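Local coordinates for triacylglycerol lipase (Clostridium botulinum, PDB 5AH1), which hydrolyses ester bonds, including those of synthetic polyesters and probably of triacylglycerols, as a zinc-binding alpha/beta-hydrolase, at residues Y97-G102 / D428-F433; G102-Q107 / N435-Y440; F154-Y159 / D272-K277; T119-P124 / D268-Q273. One frame throughout, in Å; residues are numbered along the deposited sequence.

Interaction 1 (Y97-G102 / D428-F433). With K (potassium ion), chain C.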
# COMPACT_ATOMS: atom_id res chain seq x y z
N TYR A 97 -15.79 7.96 4.43
CA TYR A 97 -14.54 8.56 4.00
C TYR A 97 -13.72 7.48 3.31
O TYR A 97 -13.45 6.45 3.91
CB TYR A 97 -13.75 9.11 5.19
CG TYR A 97 -12.61 10.01 4.75
CD1 TYR A 97 -12.82 11.37 4.56
CD2 TYR A 97 -11.34 9.51 4.51
CE1 TYR A 97 -11.79 12.19 4.15
CE2 TYR A 97 -10.32 10.32 4.09
CZ TYR A 97 -10.54 11.67 3.92
OH TYR A 97 -9.54 12.50 3.50
N LYS A 98 -13.34 7.72 2.05
CA LYS A 98 -12.69 6.69 1.24
C LYS A 98 -11.17 6.73 1.31
O LYS A 98 -10.57 7.80 1.28
CB LYS A 98 -13.11 6.84 -0.24
CG LYS A 98 -14.59 6.61 -0.47
CD LYS A 98 -14.97 5.13 -0.40
CE LYS A 98 -16.48 4.91 -0.52
NZ LYS A 98 -17.19 5.34 0.70
N TYR A 99 -10.55 5.56 1.38
CA TYR A 99 -9.10 5.50 1.26
C TYR A 99 -8.70 6.12 -0.09
O TYR A 99 -7.77 6.93 -0.17
CB TYR A 99 -8.59 4.07 1.35
CG TYR A 99 -7.08 3.98 1.41
CD1 TYR A 99 -6.32 3.94 0.25
CD2 TYR A 99 -6.42 3.93 2.63
CE1 TYR A 99 -4.93 3.84 0.30
CE2 TYR A 99 -5.06 3.84 2.69
CZ TYR A 99 -4.31 3.80 1.54
OH TYR A 99 -2.93 3.67 1.64
N TRP A 100 -9.42 5.72 -1.13
CA TRP A 100 -9.12 6.17 -2.48
C TRP A 100 -9.95 7.40 -2.81
O TRP A 100 -11.04 7.31 -3.38
CB TRP A 100 -9.37 5.03 -3.47
CG TRP A 100 -8.36 3.92 -3.30
CD1 TRP A 100 -8.54 2.75 -2.59
CD2 TRP A 100 -7.02 3.87 -3.81
NE1 TRP A 100 -7.39 1.99 -2.64
CE2 TRP A 100 -6.45 2.66 -3.39
CE3 TRP A 100 -6.26 4.74 -4.59
CZ2 TRP A 100 -5.15 2.29 -3.73
CZ3 TRP A 100 -4.98 4.37 -4.95
CH2 TRP A 100 -4.44 3.17 -4.51
N GLY A 101 -9.42 8.55 -2.41
CA GLY A 101 -9.96 9.85 -2.77
C GLY A 101 -10.50 10.66 -1.61
O GLY A 101 -10.76 11.85 -1.75
N GLY A 102 -10.71 10.03 -0.46
CA GLY A 102 -11.23 10.75 0.69
C GLY A 102 -12.70 11.12 0.55
O GLY A 102 -13.57 10.24 0.55
N ASP A 428 -1.58 12.68 0.33
CA ASP A 428 -2.09 13.61 -0.69
C ASP A 428 -2.40 12.89 -1.99
O ASP A 428 -3.35 13.25 -2.70
CB ASP A 428 -1.05 14.68 -1.03
CG ASP A 428 -0.84 15.70 0.08
OD1 ASP A 428 -1.73 15.87 0.95
OD2 ASP A 428 0.24 16.34 0.09
N ILE A 429 -1.58 11.90 -2.35
CA ILE A 429 -1.72 11.23 -3.64
C ILE A 429 -2.97 10.35 -3.72
O ILE A 429 -3.39 9.97 -4.82
CB ILE A 429 -0.43 10.42 -4.00
CG1 ILE A 429 -0.46 9.88 -5.44
CG2 ILE A 429 -0.19 9.30 -2.97
CD1 ILE A 429 -0.66 10.94 -6.53
N VAL A 430 -3.56 10.02 -2.57
CA VAL A 430 -4.87 9.34 -2.56
C VAL A 430 -5.99 10.30 -2.11
O VAL A 430 -7.08 9.86 -1.73
CB VAL A 430 -4.86 8.04 -1.72
CG1 VAL A 430 -3.94 7.02 -2.34
CG2 VAL A 430 -4.47 8.28 -0.26
N GLY A 431 -5.74 11.61 -2.22
CA GLY A 431 -6.81 12.59 -2.04
C GLY A 431 -6.96 13.17 -0.65
O GLY A 431 -7.87 13.95 -0.39
N THR A 432 -6.05 12.79 0.25
CA THR A 432 -6.05 13.24 1.63
C THR A 432 -4.73 13.98 1.91
O THR A 432 -3.80 13.43 2.52
CB THR A 432 -6.22 12.01 2.55
OG1 THR A 432 -7.49 11.40 2.27
CG2 THR A 432 -6.19 12.39 4.03
N PHE A 433 -4.60 15.24 1.48
CA PHE A 433 -5.67 16.05 0.88
C PHE A 433 -5.17 16.61 -0.45
O PHE A 433 -4.16 17.31 -0.50
CB PHE A 433 -6.04 17.18 1.84
CG PHE A 433 -6.54 16.70 3.17
CD1 PHE A 433 -7.80 16.14 3.28
CD2 PHE A 433 -5.74 16.77 4.29
CE1 PHE A 433 -8.27 15.68 4.50
CE2 PHE A 433 -6.20 16.32 5.51
CZ PHE A 433 -7.47 15.76 5.61
K K C . -0.27 17.60 2.15
O HOH W 1 -10.29 14.05 1.14
O HOH W 2 -7.84 8.73 1.82
O HOH W 3 -2.10 18.77 0.81
O HOH W 4 -0.19 19.67 3.44
O HOH W 5 -1.98 17.28 3.85
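Two loops of the alpha/beta-hydrolase core, one following strand 80-83 and the other strand 415-417, meet through Y97, Y99, W100 and G101 on one side and V430 to F433 on the other. The approach is close enough for the CA atoms of G101 and G431 to lie 4.2 Å apart. Y97 reaches across with its ring anti to the backbone N (chi1 -167°), which brings OH to within 2.6 Å of T432 OG1. This hydrogen bond lies near the plane of the Y97 ring, and either hydroxyl could be the donor. Two waters extend the polar link: water 1 joins Y97 OH to G431 O, to which it donates, and water 2 donates to Y99 O at 2.7 Å while bonding T432 OG1. The one direct backbone bond is weak: G101 N meets V430 O at 2.8 Å and 128°. Next to the polar contacts V430 directs its CB toward the 97-102 loop, and its CG1 packs on W100 CZ3 at 3.9 Å and on Y99 CE1 at 4.2 Å. At the far end of the second loop D428 binds a potassium ion through both carboxylate oxygens, in a site completed by P351, D425 and waters. D428 OD1 accepts F433 N at 3.0 Å with its anti lone pair, which ties the metal site to the loop. Y99 OH bonds H181 ND1 at the end of strand 176-181, in the probable nucleophile elbow; I256 of helix 242-257 packs against Y97, T432 and F433, and Y440 of helix 437-448 against W100 and V430.

Interaction 2 (G102-Q107 / N435-Y440)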
# COMPACT_ATOMS: atom_id res chain seq x y z
N GLY A 102 -10.71 10.03 -0.46
CA GLY A 102 -11.23 10.75 0.69
C GLY A 102 -12.70 11.12 0.55
O GLY A 102 -13.57 10.24 0.55
N VAL A 103 -12.96 12.42 0.42
CA VAL A 103 -14.32 12.90 0.16
C VAL A 103 -14.66 12.86 -1.32
O VAL A 103 -15.81 13.14 -1.69
CB VAL A 103 -14.52 14.33 0.67
CG1 VAL A 103 -14.38 14.37 2.19
CG2 VAL A 103 -13.57 15.32 -0.00
N VAL A 104 -13.68 12.52 -2.16
CA VAL A 104 -13.93 12.25 -3.57
C VAL A 104 -13.86 10.74 -3.78
O VAL A 104 -12.89 10.13 -3.42
CB VAL A 104 -12.90 12.94 -4.47
CG1 VAL A 104 -13.13 12.58 -5.95
CG2 VAL A 104 -12.94 14.46 -4.27
N ASP A 105 -14.90 10.14 -4.35
CA ASP A 105 -14.94 8.69 -4.52
C ASP A 105 -14.28 8.33 -5.85
O ASP A 105 -14.94 8.31 -6.89
CB ASP A 105 -16.39 8.21 -4.44
CG ASP A 105 -16.50 6.69 -4.42
OD1 ASP A 105 -15.50 6.00 -4.71
OD2 ASP A 105 -17.59 6.17 -4.12
N LEU A 106 -12.97 8.07 -5.83
CA LEU A 106 -12.22 7.84 -7.07
C LEU A 106 -12.76 6.65 -7.84
O LEU A 106 -12.85 6.71 -9.08
CB LEU A 106 -10.73 7.64 -6.78
CG LEU A 106 -9.95 8.86 -6.30
CD1 LEU A 106 -8.56 8.45 -5.88
CD2 LEU A 106 -9.88 9.92 -7.39
N GLN A 107 -13.14 5.58 -7.14
CA GLN A 107 -13.73 4.42 -7.81
C GLN A 107 -14.93 4.85 -8.67
O GLN A 107 -15.07 4.46 -9.84
CB GLN A 107 -14.16 3.35 -6.81
CG GLN A 107 -14.87 2.17 -7.46
CD GLN A 107 -15.47 1.21 -6.46
OE1 GLN A 107 -14.75 0.51 -5.75
NE2 GLN A 107 -16.80 1.20 -6.38
N ASN A 435 -6.57 17.26 -4.93
CA ASN A 435 -7.44 17.08 -6.07
C ASN A 435 -6.71 16.20 -7.07
O ASN A 435 -5.81 16.66 -7.77
CB ASN A 435 -7.74 18.46 -6.66
CG ASN A 435 -8.65 18.40 -7.87
OD1 ASN A 435 -9.12 17.34 -8.28
ND2 ASN A 435 -8.93 19.57 -8.44
N VAL A 436 -7.06 14.91 -7.09
CA VAL A 436 -6.31 13.91 -7.85
C VAL A 436 -7.14 13.10 -8.86
O VAL A 436 -6.60 12.23 -9.54
CB VAL A 436 -5.59 12.92 -6.90
CG1 VAL A 436 -4.57 13.67 -6.04
CG2 VAL A 436 -6.57 12.14 -6.02
N LYS A 437 -8.43 13.40 -8.99
CA LYS A 437 -9.30 12.51 -9.77
C LYS A 437 -8.88 12.47 -11.24
O LYS A 437 -8.87 11.41 -11.87
CB LYS A 437 -10.78 12.87 -9.60
CG LYS A 437 -11.18 14.22 -10.15
CD LYS A 437 -12.62 14.53 -9.77
CE LYS A 437 -13.05 15.90 -10.28
NZ LYS A 437 -14.43 16.26 -9.86
N ASP A 438 -8.50 13.61 -11.80
CA ASP A 438 -8.09 13.65 -13.20
C ASP A 438 -6.81 12.85 -13.44
O ASP A 438 -6.66 12.19 -14.46
CB ASP A 438 -7.94 15.09 -13.68
CG ASP A 438 -9.27 15.81 -13.75
OD1 ASP A 438 -10.20 15.26 -14.38
OD2 ASP A 438 -9.39 16.91 -13.17
N TRP A 439 -5.90 12.89 -12.48
CA TRP A 439 -4.68 12.11 -12.56
C TRP A 439 -5.01 10.62 -12.68
O TRP A 439 -4.48 9.92 -13.55
CB TRP A 439 -3.80 12.39 -11.34
CG TRP A 439 -2.40 11.79 -11.38
CD1 TRP A 439 -1.25 12.44 -11.67
CD2 TRP A 439 -2.02 10.44 -11.04
NE1 TRP A 439 -0.18 11.59 -11.58
CE2 TRP A 439 -0.62 10.36 -11.19
CE3 TRP A 439 -2.72 9.30 -10.63
CZ2 TRP A 439 0.09 9.18 -10.98
CZ3 TRP A 439 -2.02 8.13 -10.41
CH2 TRP A 439 -0.62 8.08 -10.58
N TYR A 440 -5.91 10.14 -11.82
CA TYR A 440 -6.29 8.74 -11.86
C TYR A 440 -7.04 8.36 -13.14
O TYR A 440 -6.82 7.28 -13.68
CB TYR A 440 -7.11 8.36 -10.62
CG TYR A 440 -6.23 8.16 -9.41
CD1 TYR A 440 -5.90 9.21 -8.58
CD2 TYR A 440 -5.69 6.91 -9.14
CE1 TYR A 440 -5.08 9.03 -7.49
CE2 TYR A 440 -4.87 6.71 -8.05
CZ TYR A 440 -4.56 7.78 -7.24
OH TYR A 440 -3.73 7.57 -6.16
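L106 is the centre of this contact, and its two methyl groups find different partners. CD1 sits over one face of the Y440 ring in a CH-pi contact, 4.0 Å from the centroid and 19° off the normal, and it also touches V436 CG2 at 4.2 Å. CD2 turns instead to the start of the facing helix, where it lies 3.6 Å from K437 CA and 3.8 Å from K437 CB. V104 adds a looser apolar touch, its CG1 being 4.3 Å from K437 CD. K437 places CG between its backbone N and carbonyl carbon (chi1 66°) and then runs extended, so that its aliphatic part passes V104 while its end leads away from the contact. What meets here are the first turns of helices 106-112 and 437-448 of the alpha/beta-hydrolase fold, with D105 and V436 at their N-cap positions. W439 CE3 and L106 CD1 sandwich the Y440 ring, V436 O lies in plane at its edge, and the hydrogen bond between Y440 OH and I429 O fixes its end. Farther out, D105 forms a salt bridge with R91, W439 packs edge-to-face on W331 and F60, and helix 49-54 meets V104 through E49 and I52 and K437 through N53.

Interaction 3 (F154-Y159 / D272-K277). With ZN (zinc ion), chain B.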
# COMPACT_ATOMS: atom_id res chain seq x y z
N PHE A 154 3.60 -19.80 11.66
CA PHE A 154 3.40 -18.54 12.36
C PHE A 154 2.37 -18.63 13.49
O PHE A 154 2.14 -17.66 14.20
CB PHE A 154 3.09 -17.44 11.35
CG PHE A 154 4.27 -17.08 10.50
CD1 PHE A 154 5.40 -16.51 11.05
CD2 PHE A 154 4.28 -17.34 9.14
CE1 PHE A 154 6.49 -16.20 10.27
CE2 PHE A 154 5.38 -17.03 8.35
CZ PHE A 154 6.49 -16.45 8.92
N LYS A 155 1.81 -19.82 13.69
CA LYS A 155 0.89 -20.10 14.80
C LYS A 155 -0.35 -19.22 14.77
O LYS A 155 -0.71 -18.58 15.74
CB LYS A 155 1.63 -19.96 16.13
CG LYS A 155 2.91 -20.78 16.20
CD LYS A 155 3.70 -20.51 17.47
CE LYS A 155 5.00 -21.31 17.50
NZ LYS A 155 5.91 -21.01 16.34
N HIS A 156 -1.01 -19.22 13.62
CA HIS A 156 -2.31 -18.58 13.48
C HIS A 156 -3.26 -19.45 12.67
O HIS A 156 -2.90 -20.52 12.21
CB HIS A 156 -2.19 -17.11 12.99
CG HIS A 156 -1.85 -16.89 11.53
ND1 HIS A 156 -2.66 -17.27 10.48
CD2 HIS A 156 -0.83 -16.19 10.98
CE1 HIS A 156 -2.12 -16.85 9.35
NE2 HIS A 156 -1.02 -16.17 9.62
N ASN A 157 -4.50 -19.01 12.53
CA ASN A 157 -5.50 -19.82 11.88
C ASN A 157 -5.20 -19.95 10.40
O ASN A 157 -4.74 -18.99 9.76
CB ASN A 157 -6.88 -19.17 11.99
CG ASN A 157 -7.46 -19.26 13.37
OD1 ASN A 157 -7.10 -20.14 14.15
ND2 ASN A 157 -8.36 -18.34 13.69
N ARG A 158 -5.49 -21.11 9.83
CA ARG A 158 -5.40 -21.29 8.38
C ARG A 158 -6.50 -20.53 7.65
O ARG A 158 -6.24 -19.97 6.58
CB ARG A 158 -5.47 -22.76 7.99
CG ARG A 158 -5.45 -22.99 6.49
CD ARG A 158 -5.40 -24.45 6.06
NE ARG A 158 -5.60 -24.54 4.62
CZ ARG A 158 -5.80 -25.68 3.95
NH1 ARG A 158 -5.75 -26.86 4.52
NH2 ARG A 158 -6.08 -25.62 2.67
N TYR A 159 -7.71 -20.53 8.20
CA TYR A 159 -8.85 -19.89 7.52
C TYR A 159 -9.23 -18.60 8.18
O TYR A 159 -9.24 -18.50 9.41
CB TYR A 159 -10.05 -20.84 7.46
CG TYR A 159 -9.75 -22.09 6.70
CD1 TYR A 159 -9.69 -22.08 5.31
CD2 TYR A 159 -9.48 -23.27 7.36
CE1 TYR A 159 -9.38 -23.23 4.61
CE2 TYR A 159 -9.17 -24.42 6.67
CZ TYR A 159 -9.12 -24.40 5.29
OH TYR A 159 -8.81 -25.53 4.55
N ASP A 272 -8.64 -11.41 12.77
CA ASP A 272 -9.35 -12.65 13.05
C ASP A 272 -8.40 -13.84 13.19
O ASP A 272 -8.59 -14.71 14.04
CB ASP A 272 -10.35 -12.98 11.94
CG ASP A 272 -11.35 -11.88 11.67
OD1 ASP A 272 -11.00 -10.68 11.72
OD2 ASP A 272 -12.51 -12.23 11.37
N GLN A 273 -7.39 -13.90 12.32
CA GLN A 273 -6.54 -15.08 12.23
C GLN A 273 -5.69 -15.26 13.48
O GLN A 273 -5.26 -16.37 13.76
CB GLN A 273 -5.69 -15.07 10.95
CG GLN A 273 -4.47 -14.15 10.95
CD GLN A 273 -4.81 -12.72 10.61
OE1 GLN A 273 -5.83 -12.17 11.03
NE2 GLN A 273 -3.94 -12.09 9.82
N TRP A 274 -5.46 -14.15 14.18
CA TRP A 274 -4.68 -14.12 15.41
C TRP A 274 -5.54 -14.25 16.66
O TRP A 274 -5.02 -14.13 17.76
CB TRP A 274 -3.88 -12.82 15.49
CG TRP A 274 -2.81 -12.69 14.44
CD1 TRP A 274 -2.82 -11.88 13.34
CD2 TRP A 274 -1.57 -13.41 14.39
NE1 TRP A 274 -1.67 -12.04 12.61
CE2 TRP A 274 -0.87 -12.96 13.25
CE3 TRP A 274 -0.97 -14.36 15.22
CZ2 TRP A 274 0.37 -13.45 12.91
CZ3 TRP A 274 0.27 -14.84 14.88
CH2 TRP A 274 0.94 -14.38 13.73
N GLY A 275 -6.83 -14.50 16.52
CA GLY A 275 -7.71 -14.57 17.67
C GLY A 275 -7.96 -13.21 18.28
O GLY A 275 -8.27 -13.11 19.47
N LEU A 276 -7.86 -12.16 17.46
CA LEU A 276 -8.03 -10.79 17.92
C LEU A 276 -9.25 -10.09 17.33
O LEU A 276 -9.24 -8.89 17.14
CB LEU A 276 -6.74 -9.98 17.66
CG LEU A 276 -5.54 -10.41 18.52
CD1 LEU A 276 -4.29 -9.69 18.07
CD2 LEU A 276 -5.80 -10.16 20.00
N LYS A 277 -10.34 -10.83 17.12
CA LYS A 277 -11.62 -10.19 16.82
C LYS A 277 -12.11 -9.39 18.03
O LYS A 277 -11.83 -9.75 19.17
CB LYS A 277 -12.68 -11.23 16.45
CG LYS A 277 -12.33 -11.97 15.20
CD LYS A 277 -13.28 -13.14 14.93
CE LYS A 277 -14.63 -12.67 14.46
NZ LYS A 277 -15.32 -13.79 13.74
ZN ZN B . 0.21 -15.06 8.39
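The two loops run closest where N157 and Q273 bring their CA atoms to 4.9 Å, and one nearly straight backbone bond, N157 N to Q273 O at 3.0 Å and 175°, joins them there. H156 sits beside that bond and carries most of the side-chain contact. With CG between its backbone N and carbonyl carbon (chi1 74°), its imidazole offers a face to Q273 and its CD2 edge to W274. Q273 CG lies over that imidazole face, 3.8 Å from the centroid. The imidazole edge faces W274 in an edge-to-face pair, centroids 4.8 Å apart and planes at 64°, while H156 CB sits over the same indole's six-membered ring. W274 CZ3 also comes within 3.5 Å of F154 O. Rotation of the imidazole is fixed at both nitrogens: ND1 donates to N157 O at 2.8 Å, close to the ring plane, and NE2 binds zinc at 2.1 Å. With ND1 protonated, NE2 presents its lone pair to the metal. D130, H150 and D302 complete the site, two aspartates and two histidines, as in related zinc-containing bacterial lipases. Q273 acts in the second shell too, its NE2 bonding the D130 carboxylate. The contact thus joins the turn between helix 148-154 and strand 159-163 to the loop leading into helix 284-292, while D130 of helix 128-140 and the loop residue D302 approach the zinc from elsewhere in the fold.

Interaction 4 (T119-P124 / D268-Q273)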
# COMPACT_ATOMS: atom_id res chain seq x y z
N THR A 119 -12.54 -1.90 -5.80
CA THR A 119 -11.72 -1.65 -4.63
C THR A 119 -11.66 -2.92 -3.80
O THR A 119 -12.69 -3.51 -3.48
CB THR A 119 -12.31 -0.51 -3.78
OG1 THR A 119 -12.35 0.69 -4.56
CG2 THR A 119 -11.46 -0.25 -2.55
N ALA A 120 -10.45 -3.36 -3.48
CA ALA A 120 -10.27 -4.50 -2.58
C ALA A 120 -9.85 -4.02 -1.21
O ALA A 120 -9.12 -3.04 -1.08
CB ALA A 120 -9.25 -5.46 -3.14
N THR A 121 -10.28 -4.74 -0.18
CA THR A 121 -9.97 -4.38 1.19
C THR A 121 -9.35 -5.58 1.90
O THR A 121 -9.89 -6.68 1.84
CB THR A 121 -11.21 -3.83 1.89
OG1 THR A 121 -11.60 -2.65 1.17
CG2 THR A 121 -10.93 -3.50 3.34
N VAL A 122 -8.20 -5.35 2.53
CA VAL A 122 -7.43 -6.39 3.19
C VAL A 122 -7.02 -5.93 4.60
O VAL A 122 -7.35 -4.82 5.00
CB VAL A 122 -6.20 -6.80 2.34
CG1 VAL A 122 -6.65 -7.32 0.97
CG2 VAL A 122 -5.22 -5.63 2.18
N GLY A 123 -6.32 -6.78 5.36
CA GLY A 123 -6.01 -6.44 6.73
C GLY A 123 -5.16 -5.18 6.81
O GLY A 123 -4.12 -5.10 6.13
N PRO A 124 -5.56 -4.20 7.63
CA PRO A 124 -4.81 -2.95 7.69
C PRO A 124 -3.42 -3.07 8.31
O PRO A 124 -2.55 -2.24 8.03
CB PRO A 124 -5.72 -2.03 8.52
CG PRO A 124 -6.55 -2.96 9.33
CD PRO A 124 -6.79 -4.14 8.45
N ASP A 268 -12.53 -1.90 11.52
CA ASP A 268 -12.24 -3.25 11.99
C ASP A 268 -10.79 -3.53 11.60
O ASP A 268 -10.40 -3.29 10.46
CB ASP A 268 -13.23 -4.20 11.27
CG ASP A 268 -13.03 -5.69 11.58
OD1 ASP A 268 -12.06 -6.09 12.26
OD2 ASP A 268 -13.90 -6.47 11.11
N LEU A 269 -9.98 -3.96 12.56
CA LEU A 269 -8.56 -4.24 12.29
C LEU A 269 -8.32 -5.60 11.65
O LEU A 269 -7.22 -5.89 11.19
CB LEU A 269 -7.72 -4.12 13.55
CG LEU A 269 -7.78 -2.74 14.21
CD1 LEU A 269 -7.08 -2.78 15.56
CD2 LEU A 269 -7.18 -1.67 13.32
N LYS A 270 -9.36 -6.43 11.59
CA LYS A 270 -9.36 -7.66 10.79
C LYS A 270 -8.24 -8.63 11.17
O LYS A 270 -7.69 -9.33 10.32
CB LYS A 270 -9.30 -7.32 9.29
CG LYS A 270 -10.30 -6.23 8.90
CD LYS A 270 -10.42 -5.98 7.39
CE LYS A 270 -11.43 -4.89 7.11
NZ LYS A 270 -11.02 -3.56 7.59
N LEU A 271 -7.98 -8.74 12.48
CA LEU A 271 -6.97 -9.66 13.00
C LEU A 271 -7.59 -10.98 13.47
O LEU A 271 -7.11 -11.60 14.41
CB LEU A 271 -6.18 -8.97 14.12
CG LEU A 271 -5.28 -7.83 13.59
CD1 LEU A 271 -4.83 -6.94 14.72
CD2 LEU A 271 -4.09 -8.36 12.81
N ASP A 272 -8.64 -11.41 12.77
CA ASP A 272 -9.35 -12.65 13.05
C ASP A 272 -8.40 -13.84 13.19
O ASP A 272 -8.59 -14.71 14.04
CB ASP A 272 -10.35 -12.98 11.94
CG ASP A 272 -11.35 -11.88 11.67
OD1 ASP A 272 -11.00 -10.68 11.72
OD2 ASP A 272 -12.51 -12.23 11.37
N GLN A 273 -7.39 -13.90 12.32
CA GLN A 273 -6.54 -15.08 12.23
C GLN A 273 -5.69 -15.26 13.48
O GLN A 273 -5.26 -16.37 13.76
CB GLN A 273 -5.69 -15.07 10.95
CG GLN A 273 -4.47 -14.15 10.95
CD GLN A 273 -4.81 -12.72 10.61
OE1 GLN A 273 -5.83 -12.17 11.03
NE2 GLN A 273 -3.94 -12.09 9.82
O HOH W 6 -8.88 -2.75 6.01
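P124 CD and CG lie over one face of the flat L269-K270 peptide, 3.3 and 3.5 Å from L269 O. The same CG touches L269 CD2 at 4.2 Å. Within the facing loop the flat carboxylate of D268 is met from above, 47° out of its plane, by K270 N at 2.8 Å, forming an Asx turn. K270, which closes the turn, has a left-handed backbone conformation with positive phi, and its CB is directed toward 119-124. Its methylene groups pass over P124 CD and the V122 carbonyl, and the K270 and T121 side chains cross at about a right angle, K270 CE 4.0 Å from T121 CG2. The chain stays extended up to CE and bends at chi4 (66°), returning NZ to its own loop, where it donates to D268 O at 2.9 Å. Water 6, which accepts from K270 NZ at 2.8 Å and donates to V122 O at 2.8 Å, links the two segments where direct polar bonds are lacking. Around them, V122 N is bonded by H84, G123 N bonds E134 OE1 and G123 O bonds R131 NH1, both of helix 128-140, and L269 packs on I288 and V291 of helix 284-292. K270 NZ also forms a salt bridge with E93. A buried ammonium gripped by a carbonyl, a water and a carboxylate would be expected to keep its positive charge; across the contact it reaches V122 O through the one water, while the K270 methylenes and the P124-L269 packing supply the rest.

From the N terminus, 97-102 is the first segment reached; interaction 1 closes its loop only at 428-433. Interaction 2 starts next, at 102-107, and closes at 435-440, so the two cross along the chain; they share G102. Within both long loops, 119-124 opens interaction 4 and 154-159 opens interaction 3; these end on the common stretch 268-277, sharing D272 and Q273. Interactions 1 and 2 join the loop after strand 80-83 and the start of helix 106-112 to the loop before helix 437-448 and its first turn. Interaction 4 ties 268-273 to the loop after edge strand 117-120, and interaction 3 ties the same loop to the zinc ligand H156. Q107 and T119 link interactions 2 and 4.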